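Local coordinates for protein pyruvate kinase 1 (Trypanosoma brucei brucei, PDB 4KCT) that transfers phosphate between phosphoenolpyruvate and ADP to give pyruvate and ATP, and also has an intrinsic oxaloacetate decarboxylase activity, at residues A[48-53]-A[329-334]; A[26-31]-A[39-44]; A[30-35]-A[338-343]; A[22-27]-A[342-347]. All blocks are in the same frame, centred on the assembly; numbering follows the deposited sequence.

Interaction 1. Residues A[48-53]-A[329-334]. With K (potassium ion), chain D.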
loop_
_atom_site.group_PDB
_atom_site.type_symbol
_atom_site.label_atom_id
_atom_site.label_comp_id
_atom_site.label_asym_id
_atom_site.label_seq_id
_atom_site.Cartn_x
_atom_site.Cartn_y
_atom_site.Cartn_z
ATOM N N VAL A 48 27.604 -26.862 -2.292
ATOM C CA VAL A 48 28.907 -26.394 -1.735
ATOM C C VAL A 48 29.329 -27.367 -0.657
ATOM O O VAL A 48 28.496 -27.791 0.147
ATOM C CB VAL A 48 28.797 -25.010 -1.073
ATOM C CG1 VAL A 48 30.117 -24.643 -0.361
ATOM C CG2 VAL A 48 28.387 -23.930 -2.110
ATOM N N ALA A 49 30.596 -27.798 -0.709
ATOM C CA ALA A 49 31.165 -28.670 0.300
ATOM C C ALA A 49 31.937 -27.852 1.341
ATOM O O ALA A 49 32.824 -27.062 0.998
ATOM C CB ALA A 49 32.083 -29.712 -0.352
ATOM N N ARG A 50 31.513 -27.957 2.584
ATOM C CA ARG A 50 32.142 -27.216 3.678
ATOM C C ARG A 50 33.165 -28.108 4.400
ATOM O O ARG A 50 32.874 -29.263 4.740
ATOM C CB ARG A 50 31.097 -26.740 4.659
ATOM C CG ARG A 50 31.656 -26.061 5.925
ATOM C CD ARG A 50 30.512 -25.751 6.896
ATOM N NE ARG A 50 30.954 -25.169 8.170
ATOM C CZ ARG A 50 30.903 -25.813 9.330
ATOM N NH1 ARG A 50 30.451 -27.082 9.386
ATOM N NH2 ARG A 50 31.328 -25.211 10.431
ATOM N N MET A 51 34.398 -27.615 4.488
ATOM C CA MET A 51 35.419 -28.229 5.315
ATOM C C MET A 51 35.517 -27.455 6.625
ATOM O O MET A 51 35.817 -26.254 6.629
ATOM C CB MET A 51 36.776 -28.190 4.601
ATOM C CG MET A 51 36.761 -28.764 3.175
ATOM S SD MET A 51 38.367 -28.619 2.386
ATOM C CE MET A 51 38.567 -26.832 2.244
ATOM N N ASN A 52 35.283 -28.146 7.733
ATOM C CA ASN A 52 35.345 -27.534 9.032
ATOM C C ASN A 52 36.729 -27.678 9.605
ATOM O O ASN A 52 37.098 -28.755 10.092
ATOM C CB ASN A 52 34.344 -28.190 9.980
ATOM C CG ASN A 52 34.290 -27.493 11.338
ATOM O OD1 ASN A 52 34.990 -26.492 11.576
ATOM N ND2 ASN A 52 33.475 -28.020 12.230
ATOM N N PHE A 53 37.526 -26.619 9.488
ATOM C CA PHE A 53 38.923 -26.670 9.932
ATOM C C PHE A 53 39.060 -26.518 11.434
ATOM O O PHE A 53 40.175 -26.495 11.947
ATOM C CB PHE A 53 39.777 -25.598 9.226
ATOM C CG PHE A 53 40.345 -26.041 7.916
ATOM C CD1 PHE A 53 39.521 -26.541 6.915
ATOM C CD2 PHE A 53 41.721 -25.979 7.681
ATOM C CE1 PHE A 53 40.047 -26.932 5.698
ATOM C CE2 PHE A 53 42.250 -26.367 6.470
ATOM C CZ PHE A 53 41.420 -26.885 5.490
ATOM N N MET A 329 22.271 -24.858 5.499
ATOM C CA MET A 329 23.510 -25.576 5.698
ATOM C C MET A 329 23.296 -26.784 6.589
ATOM O O MET A 329 22.368 -26.803 7.430
ATOM C CB MET A 329 24.560 -24.670 6.305
ATOM C CG MET A 329 25.910 -25.350 6.467
ATOM S SD MET A 329 27.157 -24.120 6.863
ATOM C CE MET A 329 27.515 -24.579 8.572
ATOM N N LEU A 330 24.080 -27.823 6.329
ATOM C CA LEU A 330 24.109 -29.021 7.165
ATOM C C LEU A 330 25.518 -29.202 7.751
ATOM O O LEU A 330 26.539 -28.930 7.077
ATOM C CB LEU A 330 23.685 -30.256 6.323
ATOM C CG LEU A 330 22.261 -30.170 5.746
ATOM C CD1 LEU A 330 22.080 -31.211 4.639
ATOM C CD2 LEU A 330 21.206 -30.367 6.840
ATOM N N SER A 331 25.571 -29.609 9.016
ATOM C CA SER A 331 26.849 -29.796 9.695
ATOM C C SER A 331 27.048 -31.254 10.048
ATOM O O SER A 331 27.289 -32.078 9.143
ATOM C CB SER A 331 26.944 -28.881 10.916
ATOM O OG SER A 331 26.933 -27.532 10.460
ATOM N N GLY A 332 26.802 -31.611 11.308
ATOM C CA GLY A 332 26.953 -33.024 11.731
ATOM C C GLY A 332 26.014 -33.972 10.969
ATOM O O GLY A 332 26.351 -35.147 10.733
ATOM N N GLU A 333 24.854 -33.462 10.536
ATOM C CA GLU A 333 23.912 -34.285 9.721
ATOM C C GLU A 333 24.603 -34.982 8.534
ATOM O O GLU A 333 24.218 -36.101 8.141
ATOM C CB GLU A 333 22.735 -33.429 9.204
ATOM C CG GLU A 333 21.927 -32.707 10.297
ATOM C CD GLU A 333 22.318 -31.225 10.451
ATOM O OE1 GLU A 333 23.525 -30.919 10.504
ATOM O OE2 GLU A 333 21.418 -30.377 10.608
ATOM N N THR A 334 25.476 -34.258 7.839
ATOM C CA THR A 334 26.218 -34.868 6.718
ATOM C C THR A 334 27.645 -35.298 7.072
ATOM O O THR A 334 28.205 -36.163 6.415
ATOM C CB THR A 334 26.257 -33.954 5.467
ATOM O OG1 THR A 334 26.780 -32.667 5.840
ATOM C CG2 THR A 334 24.825 -33.782 4.884
HETATM K K K D . 34.865 -23.839 12.234
HETATM O O HOH W 1 34.796 -22.404 14.416
HETATM O O HOH W 2 32.175 -24.198 13.253
#
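At the pyruvate-binding mouth of the TIM barrel, Arg-50 on strand 46-52 meets Met-329 near the end of strand 327-330 and Ser-331 just beyond it. Met-329 lines the pyruvate pocket, and Asn-52, two residues past the arginine, holds the potassium ion. The main touch is a methyl against a flat cation: Met-329 CE sits over one face of the Arg-50 guanidinium, shifted toward its rim, 3.5 Å from Arg-50 NE. The two side chains cross at about a right angle. Arg-50 runs out straight with CG anti to the backbone N (chi1 174°), whereas the methionine bends at its last torsion (chi3 111°), which lays CE over the guanidinium. Met-329 SD is 3.7 Å from Arg-50 CD. On the opposite face lies Asn-52 CB, also offset, so carbon flanks the group above and below. Ser-331 OG stands obliquely 3.7 Å from Arg-50 NH1. The polar partners come from elsewhere: NE pairs with Asp-84 OD2 in a salt bridge and NH1 bonds to Thr-27 OG1. Asn-52 OD1 binds potassium at 2.7 Å, alongside two waters, Ser-54, Asp-84 and Thr-85. Within the 329-334 segment, Ser-331 N donates a hydrogen bond of 2.8 Å to Glu-333 OE1, which is met from above the carboxylate plane. With carbon on both faces and polar groups holding its nitrogens, the guanidinium should have little freedom to rotate. Asp-84 serves arginine and metal together, OD2 facing Arg-50 NE while OD1 binds potassium, so its carboxylate probably offsets part of the charge of both.

Interaction 2. Residues A[26-31]-A[39-44]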
loop_
_atom_site.group_PDB
_atom_site.type_symbol
_atom_site.label_atom_id
_atom_site.label_comp_id
_atom_site.label_asym_id
_atom_site.label_seq_id
_atom_site.Cartn_x
_atom_site.Cartn_y
_atom_site.Cartn_z
ATOM N N CYS A 26 26.843 -28.540 2.479
ATOM C CA CYS A 26 27.038 -29.752 3.304
ATOM C C CYS A 26 28.444 -29.795 3.846
ATOM O O CYS A 26 29.411 -29.663 3.089
ATOM C CB CYS A 26 26.816 -31.011 2.466
ATOM S SG CYS A 26 25.159 -31.082 1.761
ATOM N N THR A 27 28.555 -30.033 5.146
ATOM C CA THR A 27 29.839 -30.314 5.781
ATOM C C THR A 27 30.305 -31.739 5.527
ATOM O O THR A 27 29.536 -32.697 5.695
ATOM C CB THR A 27 29.764 -30.073 7.293
ATOM O OG1 THR A 27 29.190 -28.792 7.517
ATOM C CG2 THR A 27 31.190 -30.122 7.931
ATOM N N ILE A 28 31.568 -31.879 5.118
ATOM C CA ILE A 28 32.124 -33.181 4.806
ATOM C C ILE A 28 32.827 -33.768 6.051
ATOM O O ILE A 28 33.415 -33.037 6.847
ATOM C CB ILE A 28 33.108 -33.100 3.631
ATOM C CG1 ILE A 28 32.441 -32.386 2.432
ATOM C CG2 ILE A 28 33.592 -34.505 3.233
ATOM C CD1 ILE A 28 31.041 -32.908 2.084
ATOM N N GLY A 29 32.661 -35.066 6.258
ATOM C CA GLY A 29 33.289 -35.750 7.400
ATOM C C GLY A 29 33.329 -37.230 7.104
ATOM O O GLY A 29 33.106 -37.630 5.965
ATOM N N PRO A 30 33.598 -38.059 8.130
ATOM C CA PRO A 30 33.761 -39.491 7.891
ATOM C C PRO A 30 32.553 -40.132 7.196
ATOM O O PRO A 30 32.725 -41.079 6.462
ATOM C CB PRO A 30 33.952 -40.085 9.303
ATOM C CG PRO A 30 33.642 -38.981 10.262
ATOM C CD PRO A 30 33.819 -37.686 9.534
ATOM N N SER A 31 31.348 -39.595 7.388
ATOM C CA SER A 31 30.179 -40.158 6.699
ATOM C C SER A 31 30.223 -39.923 5.198
ATOM O O SER A 31 29.471 -40.566 4.448
ATOM C CB SER A 31 28.879 -39.580 7.252
ATOM O OG SER A 31 28.603 -40.096 8.517
ATOM N N LYS A 39 29.613 -38.163 -4.557
ATOM C CA LYS A 39 28.759 -38.207 -5.745
ATOM C C LYS A 39 27.293 -38.302 -5.358
ATOM O O LYS A 39 26.455 -37.568 -5.889
ATOM C CB LYS A 39 29.143 -39.373 -6.669
ATOM C CG LYS A 39 30.379 -39.077 -7.514
ATOM C CD LYS A 39 30.505 -40.049 -8.692
ATOM C CE LYS A 39 30.484 -41.472 -8.221
ATOM N NZ LYS A 39 30.611 -42.429 -9.377
ATOM N N ASN A 40 26.983 -39.180 -4.406
ATOM C CA ASN A 40 25.629 -39.279 -3.917
ATOM C C ASN A 40 25.131 -37.984 -3.272
ATOM O O ASN A 40 23.954 -37.630 -3.401
ATOM C CB ASN A 40 25.491 -40.448 -2.956
ATOM C CG ASN A 40 25.532 -41.789 -3.669
ATOM O OD1 ASN A 40 25.203 -41.877 -4.835
ATOM N ND2 ASN A 40 25.956 -42.821 -2.968
ATOM N N LEU A 41 25.986 -37.338 -2.489
ATOM C CA LEU A 41 25.632 -36.048 -1.904
ATOM C C LEU A 41 25.288 -35.035 -2.995
ATOM O O LEU A 41 24.353 -34.251 -2.851
ATOM C CB LEU A 41 26.775 -35.509 -1.059
ATOM C CG LEU A 41 26.802 -35.714 0.456
ATOM C CD1 LEU A 41 27.651 -34.631 1.136
ATOM C CD2 LEU A 41 25.409 -35.773 1.078
ATOM N N MET A 42 26.112 -34.983 -4.037
ATOM C CA MET A 42 25.881 -34.064 -5.148
ATOM C C MET A 42 24.564 -34.391 -5.859
ATOM O O MET A 42 23.743 -33.504 -6.109
ATOM C CB MET A 42 27.043 -34.137 -6.132
ATOM C CG MET A 42 28.299 -33.485 -5.583
ATOM S SD MET A 42 29.765 -33.905 -6.541
ATOM C CE MET A 42 31.030 -33.231 -5.445
ATOM N N LYS A 43 24.330 -35.667 -6.132
ATOM C CA LYS A 43 23.061 -36.061 -6.749
ATOM C C LYS A 43 21.904 -35.714 -5.854
ATOM O O LYS A 43 20.840 -35.381 -6.322
ATOM C CB LYS A 43 23.043 -37.554 -7.057
ATOM C CG LYS A 43 23.941 -37.929 -8.215
ATOM C CD LYS A 43 24.170 -39.436 -8.212
ATOM C CE LYS A 43 24.718 -39.913 -9.530
ATOM N NZ LYS A 43 24.725 -41.404 -9.536
ATOM N N SER A 44 22.121 -35.768 -4.551
ATOM C CA SER A 44 21.044 -35.480 -3.602
ATOM C C SER A 44 20.728 -33.982 -3.501
ATOM O O SER A 44 19.626 -33.599 -3.051
ATOM C CB SER A 44 21.381 -36.038 -2.215
ATOM O OG SER A 44 21.469 -37.455 -2.243
#
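This is apolar packing inside a beta-alpha-beta unit of the TIM barrel, the one built from strand 23-27, helix 35-44 and strand 46-52. Leu-41 on the helix reaches in toward the barrel wall and meets Cys-26 on the strand and Ile-28 just beyond it. One methyl does all the touching on the helix side. Leu-41 CD1 lies 3.9 Å from Cys-26 CB and sits equally close to Ile-28 CD1, so it bridges two residues whose side chains leave the backbone in different directions. Cys-26 points at the helix from its CB. Ile-28 sets off across the contact and is brought in by its longer branch: chi1 (-52°) turns CG1 away from the carbonyl carbon and chi2 (-48°) then swings CD1 to the leucine. The isoleucine and leucine chains come from opposing sides and overlap at their CD1 methyls. Met-46, at the start of strand 46-52, touches all three residues, and Val-344 of helix 340-356 packs on Cys-26 and Leu-41, so the cluster is buried between sheet and helices. Helix 35-44 ends at Ser-44, which reaches back to Asn-40 O with two donors: the backbone N at 2.9 Å and the hydroxyl OG at 2.7 Å, arriving from opposite faces of the carbonyl plane.

Interaction 3. Residues A[30-35]-A[338-343]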
loop_
_atom_site.group_PDB
_atom_site.type_symbol
_atom_site.label_atom_id
_atom_site.label_comp_id
_atom_site.label_asym_id
_atom_site.label_seq_id
_atom_site.Cartn_x
_atom_site.Cartn_y
_atom_site.Cartn_z
ATOM N N PRO A 30 33.598 -38.059 8.130
ATOM C CA PRO A 30 33.761 -39.491 7.891
ATOM C C PRO A 30 32.553 -40.132 7.196
ATOM O O PRO A 30 32.725 -41.079 6.462
ATOM C CB PRO A 30 33.952 -40.085 9.303
ATOM C CG PRO A 30 33.642 -38.981 10.262
ATOM C CD PRO A 30 33.819 -37.686 9.534
ATOM N N SER A 31 31.348 -39.595 7.388
ATOM C CA SER A 31 30.179 -40.158 6.699
ATOM C C SER A 31 30.223 -39.923 5.198
ATOM O O SER A 31 29.471 -40.566 4.448
ATOM C CB SER A 31 28.879 -39.580 7.252
ATOM O OG SER A 31 28.603 -40.096 8.517
ATOM N N THR A 32 30.909 -38.853 4.783
ATOM C CA THR A 32 30.710 -38.318 3.437
ATOM C C THR A 32 31.984 -38.098 2.588
ATOM O O THR A 32 31.901 -37.536 1.488
ATOM C CB THR A 32 29.869 -37.022 3.456
ATOM O OG1 THR A 32 30.294 -36.194 4.558
ATOM C CG2 THR A 32 28.368 -37.375 3.664
ATOM N N GLN A 33 33.152 -38.460 3.104
ATOM C CA GLN A 33 34.391 -38.033 2.446
ATOM C C GLN A 33 34.757 -38.803 1.163
ATOM O O GLN A 33 35.543 -38.319 0.344
ATOM C CB GLN A 33 35.578 -38.009 3.416
ATOM C CG GLN A 33 36.753 -37.192 2.878
ATOM C CD GLN A 33 37.980 -37.282 3.769
ATOM O OE1 GLN A 33 38.366 -38.369 4.196
ATOM N NE2 GLN A 33 38.534 -36.142 4.129
ATOM N N SER A 34 34.278 -40.031 1.034
ATOM C CA SER A 34 34.685 -40.857 -0.091
ATOM C C SER A 34 34.129 -40.280 -1.398
ATOM O O SER A 34 33.102 -39.584 -1.402
ATOM C CB SER A 34 34.220 -42.309 0.099
ATOM O OG SER A 34 32.814 -42.414 -0.072
ATOM N N VAL A 35 34.797 -40.564 -2.508
ATOM C CA VAL A 35 34.314 -40.075 -3.789
ATOM C C VAL A 35 32.882 -40.567 -4.055
ATOM O O VAL A 35 32.039 -39.821 -4.560
ATOM C CB VAL A 35 35.251 -40.493 -4.934
ATOM C CG1 VAL A 35 34.640 -40.164 -6.285
ATOM C CG2 VAL A 35 36.612 -39.818 -4.759
ATOM N N LYS A 338 24.127 -40.772 10.059
ATOM C CA LYS A 338 23.829 -42.085 9.516
ATOM C C LYS A 338 23.087 -41.984 8.175
ATOM O O LYS A 338 23.003 -42.955 7.447
ATOM C CB LYS A 338 22.961 -42.833 10.531
ATOM C CG LYS A 338 22.892 -44.335 10.369
ATOM C CD LYS A 338 22.251 -44.939 11.616
ATOM C CE LYS A 338 21.602 -46.276 11.325
ATOM N NZ LYS A 338 20.838 -46.746 12.516
ATOM N N TYR A 339 22.466 -40.831 7.897
ATOM C CA TYR A 339 21.598 -40.703 6.739
ATOM C C TYR A 339 21.939 -39.459 5.899
ATOM O O TYR A 339 21.054 -38.643 5.625
ATOM C CB TYR A 339 20.111 -40.635 7.167
ATOM C CG TYR A 339 19.646 -41.823 7.983
ATOM C CD1 TYR A 339 19.308 -43.026 7.362
ATOM C CD2 TYR A 339 19.519 -41.735 9.369
ATOM C CE1 TYR A 339 18.891 -44.125 8.106
ATOM C CE2 TYR A 339 19.086 -42.819 10.115
ATOM C CZ TYR A 339 18.787 -44.013 9.474
ATOM O OH TYR A 339 18.357 -45.085 10.205
ATOM N N PRO A 340 23.201 -39.355 5.435
ATOM C CA PRO A 340 23.651 -38.113 4.789
ATOM C C PRO A 340 22.911 -37.814 3.475
ATOM O O PRO A 340 22.517 -36.675 3.253
ATOM C CB PRO A 340 25.156 -38.359 4.528
ATOM C CG PRO A 340 25.341 -39.842 4.668
ATOM C CD PRO A 340 24.320 -40.273 5.698
ATOM N N ASN A 341 22.614 -38.835 2.671
ATOM C CA ASN A 341 21.844 -38.596 1.427
ATOM C C ASN A 341 20.387 -38.232 1.709
ATOM O O ASN A 341 19.849 -37.317 1.098
ATOM C CB ASN A 341 21.910 -39.796 0.483
ATOM C CG ASN A 341 23.325 -40.106 0.055
ATOM O OD1 ASN A 341 24.121 -39.198 -0.148
ATOM N ND2 ASN A 341 23.694 -41.398 0.076
ATOM N N GLU A 342 19.762 -38.926 2.656
ATOM C CA GLU A 342 18.340 -38.708 2.930
ATOM C C GLU A 342 18.134 -37.293 3.533
ATOM O O GLU A 342 17.099 -36.682 3.311
ATOM C CB GLU A 342 17.788 -39.757 3.906
ATOM C CG GLU A 342 17.671 -41.166 3.310
ATOM C CD GLU A 342 18.987 -41.941 3.360
ATOM O OE1 GLU A 342 19.995 -41.421 3.871
ATOM O OE2 GLU A 342 19.038 -43.054 2.804
ATOM N N VAL A 343 19.056 -36.859 4.391
ATOM C CA VAL A 343 18.924 -35.530 5.004
ATOM C C VAL A 343 19.016 -34.418 3.942
ATOM O O VAL A 343 18.177 -33.511 3.915
ATOM C CB VAL A 343 19.890 -35.297 6.211
ATOM C CG1 VAL A 343 21.332 -35.233 5.769
ATOM C CG2 VAL A 343 19.532 -34.001 6.939
#
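Thr-32 pushes its methyl against the ring of Pro-340, and this is where the two segments press hardest: Thr-32 CG2 to Pro-340 CB is 3.5 Å, tighter than an ordinary carbon-carbon contact, with Pro-340 CG following at 4.0 Å from the same methyl. The methyl thus lies against the CB-CG side of the proline ring. The threonine's chi1 of 42° turns OG1 inward, to Thr-334 O and Gly-29 N, and leaves CG2 facing the proline. Pro-340 opens helix 340-356, directly after Tyr-339 at the N-cap; Thr-32 lies in the loop that follows the first strand of the TIM barrel, so the contact joins that loop to the start of helix 340-356, the second helix after the eighth strand. Leu-41 of helix 35-44 also packs on Thr-32. Toward the surface the fit slackens. Ser-31 only skirts the ring, its O standing 4.2 Å from Pro-340 CG and its CB 4.4 Å from that same carbon, and its hydroxyl turns to Gly-337 O. Farther out, Lys-338 is exposed and its CB points away from the loop.

Interaction 4. Residues A[22-27]-A[342-347]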
loop_
_atom_site.group_PDB
_atom_site.type_symbol
_atom_site.label_atom_id
_atom_site.label_comp_id
_atom_site.label_asym_id
_atom_site.label_seq_id
_atom_site.Cartn_x
_atom_site.Cartn_y
_atom_site.Cartn_z
ATOM N N ASN A 22 16.776 -22.439 -3.955
ATOM C CA ASN A 22 17.721 -22.317 -2.831
ATOM C C ASN A 22 18.840 -23.350 -2.884
ATOM O O ASN A 22 18.754 -24.354 -3.612
ATOM C CB ASN A 22 16.980 -22.399 -1.468
ATOM C CG ASN A 22 15.971 -21.301 -1.302
ATOM O OD1 ASN A 22 14.785 -21.475 -1.646
ATOM N ND2 ASN A 22 16.447 -20.107 -0.924
ATOM N N ARG A 23 19.921 -23.076 -2.153
ATOM C CA ARG A 23 21.154 -23.853 -2.307
ATOM C C ARG A 23 21.539 -24.482 -0.969
ATOM O O ARG A 23 21.282 -23.905 0.083
ATOM C CB ARG A 23 22.297 -22.959 -2.831
ATOM C CG ARG A 23 22.007 -22.374 -4.233
ATOM C CD ARG A 23 21.991 -23.485 -5.276
ATOM N NE ARG A 23 21.575 -22.985 -6.599
ATOM C CZ ARG A 23 20.412 -23.291 -7.193
ATOM N NH1 ARG A 23 19.479 -23.992 -6.539
ATOM N NH2 ARG A 23 20.136 -22.799 -8.396
ATOM N N ILE A 24 22.190 -25.651 -1.034
ATOM C CA ILE A 24 22.488 -26.458 0.153
ATOM C C ILE A 24 24.019 -26.612 0.332
ATOM O O ILE A 24 24.732 -27.012 -0.595
ATOM C CB ILE A 24 21.818 -27.850 0.052
ATOM C CG1 ILE A 24 20.295 -27.676 -0.030
ATOM C CG2 ILE A 24 22.222 -28.743 1.239
ATOM C CD1 ILE A 24 19.554 -28.954 -0.438
ATOM N N VAL A 25 24.499 -26.216 1.508
ATOM C CA VAL A 25 25.895 -26.356 1.884
ATOM C C VAL A 25 26.002 -27.575 2.826
ATOM O O VAL A 25 25.266 -27.661 3.795
ATOM C CB VAL A 25 26.345 -25.094 2.665
ATOM C CG1 VAL A 25 27.771 -25.211 3.137
ATOM C CG2 VAL A 25 26.157 -23.842 1.810
ATOM N N CYS A 26 26.843 -28.540 2.479
ATOM C CA CYS A 26 27.038 -29.752 3.304
ATOM C C CYS A 26 28.444 -29.795 3.846
ATOM O O CYS A 26 29.411 -29.663 3.089
ATOM C CB CYS A 26 26.816 -31.011 2.466
ATOM S SG CYS A 26 25.159 -31.082 1.761
ATOM N N THR A 27 28.555 -30.033 5.146
ATOM C CA THR A 27 29.839 -30.314 5.781
ATOM C C THR A 27 30.305 -31.739 5.527
ATOM O O THR A 27 29.536 -32.697 5.695
ATOM C CB THR A 27 29.764 -30.073 7.293
ATOM O OG1 THR A 27 29.190 -28.792 7.517
ATOM C CG2 THR A 27 31.190 -30.122 7.931
ATOM N N GLU A 342 19.762 -38.926 2.656
ATOM C CA GLU A 342 18.340 -38.708 2.930
ATOM C C GLU A 342 18.134 -37.293 3.533
ATOM O O GLU A 342 17.099 -36.682 3.311
ATOM C CB GLU A 342 17.788 -39.757 3.906
ATOM C CG GLU A 342 17.671 -41.166 3.310
ATOM C CD GLU A 342 18.987 -41.941 3.360
ATOM O OE1 GLU A 342 19.995 -41.421 3.871
ATOM O OE2 GLU A 342 19.038 -43.054 2.804
ATOM N N VAL A 343 19.056 -36.859 4.391
ATOM C CA VAL A 343 18.924 -35.530 5.004
ATOM C C VAL A 343 19.016 -34.418 3.942
ATOM O O VAL A 343 18.177 -33.511 3.915
ATOM C CB VAL A 343 19.890 -35.297 6.211
ATOM C CG1 VAL A 343 21.332 -35.233 5.769
ATOM C CG2 VAL A 343 19.532 -34.001 6.939
ATOM N N VAL A 344 19.924 -34.581 2.983
ATOM C CA VAL A 344 20.037 -33.607 1.892
ATOM C C VAL A 344 18.794 -33.634 1.001
ATOM O O VAL A 344 18.274 -32.592 0.616
ATOM C CB VAL A 344 21.305 -33.820 1.061
ATOM C CG1 VAL A 344 21.255 -32.972 -0.218
ATOM C CG2 VAL A 344 22.556 -33.495 1.913
ATOM N N GLN A 345 18.294 -34.832 0.716
ATOM C CA GLN A 345 17.068 -34.965 -0.063
ATOM C C GLN A 345 15.851 -34.326 0.621
ATOM O O GLN A 345 15.074 -33.636 -0.031
ATOM C CB GLN A 345 16.797 -36.448 -0.404
ATOM C CG GLN A 345 17.801 -37.019 -1.420
ATOM C CD GLN A 345 17.828 -38.549 -1.413
ATOM O OE1 GLN A 345 16.916 -39.177 -0.907
ATOM N NE2 GLN A 345 18.923 -39.135 -1.890
ATOM N N TYR A 346 15.698 -34.531 1.939
ATOM C CA TYR A 346 14.628 -33.835 2.690
ATOM C C TYR A 346 14.817 -32.338 2.606
ATOM O O TYR A 346 13.850 -31.597 2.411
ATOM C CB TYR A 346 14.603 -34.245 4.165
ATOM C CG TYR A 346 13.579 -35.280 4.499
ATOM C CD1 TYR A 346 12.232 -34.961 4.537
ATOM C CD2 TYR A 346 13.954 -36.605 4.741
ATOM C CE1 TYR A 346 11.283 -35.924 4.826
ATOM C CE2 TYR A 346 13.012 -37.575 5.006
ATOM C CZ TYR A 346 11.683 -37.220 5.097
ATOM O OH TYR A 346 10.745 -38.183 5.354
ATOM N N MET A 347 16.049 -31.884 2.845
ATOM C CA MET A 347 16.325 -30.444 2.852
ATOM C C MET A 347 15.939 -29.811 1.508
ATOM O O MET A 347 15.257 -28.791 1.468
ATOM C CB MET A 347 17.807 -30.166 3.123
ATOM C CG MET A 347 18.052 -28.671 3.337
ATOM S SD MET A 347 19.665 -28.350 4.125
ATOM C CE MET A 347 19.138 -27.848 5.780
#
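Ile-24 on strand 23-27 points its side chain at helix 340-356, and the helix answers with Val-344 and Met-347. From CB the isoleucine forks. Its short branch, CG2, touches the thioether of Met-347, with CG2 to SD at 3.9 Å. The longer branch starts at CG1, turned away from the carbonyl carbon (chi1 -61°), and CG1 passes 4.2 Å from Met-347 CG. At the tip, CD1 slips in between the two helix residues: it lies 4.0 Å from the backbone O of Val-344 and 4.1 Å from Met-347 CG, with Val-344 CG1 a looser 4.4 Å from it. Met-347 therefore lies along the isoleucine, its CG against the long branch and its sulfur beside the short one, a place set by an extended start to the chain (chi1 -172°). One step along this face of the strand, Cys-26 SG meets Val-344 CG2 at 3.6 Å, sulfur against methyl. Strand and helix run nearly antiparallel, their short axes at 158° and 9.9 Å apart at closest, the usual lie of an outer helix against the strands of a TIM barrel. Here helix 340-356, which follows the last strand and the short helix 332-335, backs onto the first strand and spans the seam where the barrel closes: Met-347 also packs on Val-328 and Leu-330 of strand 327-330, while Gln-345 bonds to Ser-44 at the end of helix 35-44.

In the fold
All four contacts gather where the first and last strands of the barrel meet. Interactions 2 and 4 share Cys-26 and Thr-27, and Leu-41 CD2 packs 3.7 Å from Val-344 CG2 between them. Interaction 3, whose centre is about 5 Å from that of interaction 2, continues the helix-to-helix packing through Asn-341. Interaction 1 sits on the inner side, at the active site, with the side chain of Met-329 about 4 Å from the bound pyruvate and that of Cys-26 about 13 Å. Two probable hydrogen bonds tie it to interactions 2 and 4: Arg-50 N to Cys-26 O, 2.8 Å, and Thr-27 OG1 to Leu-330 O, 2.7 Å. Glu-333 O, 3.8 Å from Val-343 CG1, joins interactions 1 and 3.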